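Local atomic coordinates of aerobactin synthase IucC (Klebsiella pneumoniae, PDB entry 6CN7), a protein that probably joins a second N-acetyl-N-hydroxylysine to citryl-N-acetyl-N-hydroxylysine at the expense of ATP, completing the siderophore aerobactin. Residues S88-D91 against A92-A95. The protein carries 5 engineered substitutions. Sequence-based numbering, arbitrary orientation.
Sequences SMSD and ATVA
Ser90 OG lies 2.7 Å from Thr93 OG1, a short hydrogen bond in which either hydroxyl could be the donor. A chi1 of 58° swings Ser90 OG forward over the first turn of helix 91-114, where it also comes within 3.1 Å of Thr93 N. On Thr93, OG1 faces back to the serine, while CG2 points toward Met89. The backbone picks up the helical pattern here, Val94 N bonding to Ser90 O at 3.0 Å. The next bond of the series runs from Ala95 N to Asp91 O at 3.1 Å. Met89 lies across the same turn, its CB 3.8 Å from Val94 CG2 and its side chain at about a right angle to those of Val94 and Thr93. A bend at chi3 (96°) brings Met89 CE to 4.2 Å from Thr93 CG2. The buried Val94 also packs on Met81 and Lys84 of helix 76-87, and Asp91 OD1 forms a salt bridge with Lys84 of that helix. Ser88, with positive phi, is the C-prime residue of the Schellman motif closing helix 76-87; two residues on, Ser90 is the N-cap of helix 91-114. The arrangement is thus a Schellman C-cap followed directly by a serine N-cap, in a short surface-exposed turn joining two consecutive helices.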
# COMPACT_ATOMS: atom_id res chain seq x y z
N SER A 88 -9.79 -28.31 -4.97
CA SER A 88 -9.00 -28.59 -3.77
C SER A 88 -8.24 -27.34 -3.31
O SER A 88 -7.01 -27.33 -3.21
CB SER A 88 -8.04 -29.76 -4.03
OG SER A 88 -8.73 -30.88 -4.55
N MET A 89 -9.00 -26.29 -3.03
CA MET A 89 -8.44 -25.01 -2.63
C MET A 89 -8.47 -24.87 -1.12
O MET A 89 -9.41 -25.32 -0.46
CB MET A 89 -9.23 -23.86 -3.27
CG MET A 89 -9.89 -24.20 -4.60
SD MET A 89 -10.76 -22.80 -5.34
CE MET A 89 -9.51 -22.19 -6.45
N SER A 90 -7.42 -24.26 -0.57
CA SER A 90 -7.40 -23.92 0.84
C SER A 90 -8.29 -22.71 1.10
O SER A 90 -8.67 -21.98 0.18
CB SER A 90 -5.97 -23.63 1.30
OG SER A 90 -5.40 -22.58 0.54
N ASP A 91 -8.61 -22.50 2.38
CA ASP A 91 -9.38 -21.31 2.75
C ASP A 91 -8.70 -20.04 2.26
O ASP A 91 -9.37 -19.10 1.80
CB ASP A 91 -9.57 -21.26 4.27
CG ASP A 91 -10.47 -22.36 4.79
OD1 ASP A 91 -11.22 -22.95 3.98
OD2 ASP A 91 -10.44 -22.63 6.00
N ALA A 92 -7.37 -20.00 2.33
CA ALA A 92 -6.64 -18.82 1.89
C ALA A 92 -6.67 -18.68 0.37
O ALA A 92 -6.81 -17.57 -0.15
CB ALA A 92 -5.20 -18.87 2.40
N THR A 93 -6.54 -19.80 -0.35
CA THR A 93 -6.61 -19.75 -1.80
C THR A 93 -7.96 -19.24 -2.28
O THR A 93 -8.04 -18.58 -3.33
CB THR A 93 -6.33 -21.13 -2.39
OG1 THR A 93 -5.03 -21.58 -1.97
CG2 THR A 93 -6.38 -21.10 -3.92
N VAL A 94 -9.03 -19.52 -1.53
CA VAL A 94 -10.34 -19.01 -1.89
C VAL A 94 -10.43 -17.51 -1.64
O VAL A 94 -10.96 -16.76 -2.47
CB VAL A 94 -11.44 -19.78 -1.12
CG1 VAL A 94 -12.81 -19.18 -1.39
CG2 VAL A 94 -11.42 -21.25 -1.51
N ALA A 95 -9.90 -17.05 -0.51
CA ALA A 95 -9.93 -15.62 -0.21
C ALA A 95 -9.15 -14.83 -1.24
O ALA A 95 -9.53 -13.71 -1.60
CB ALA A 95 -9.39 -15.36 1.20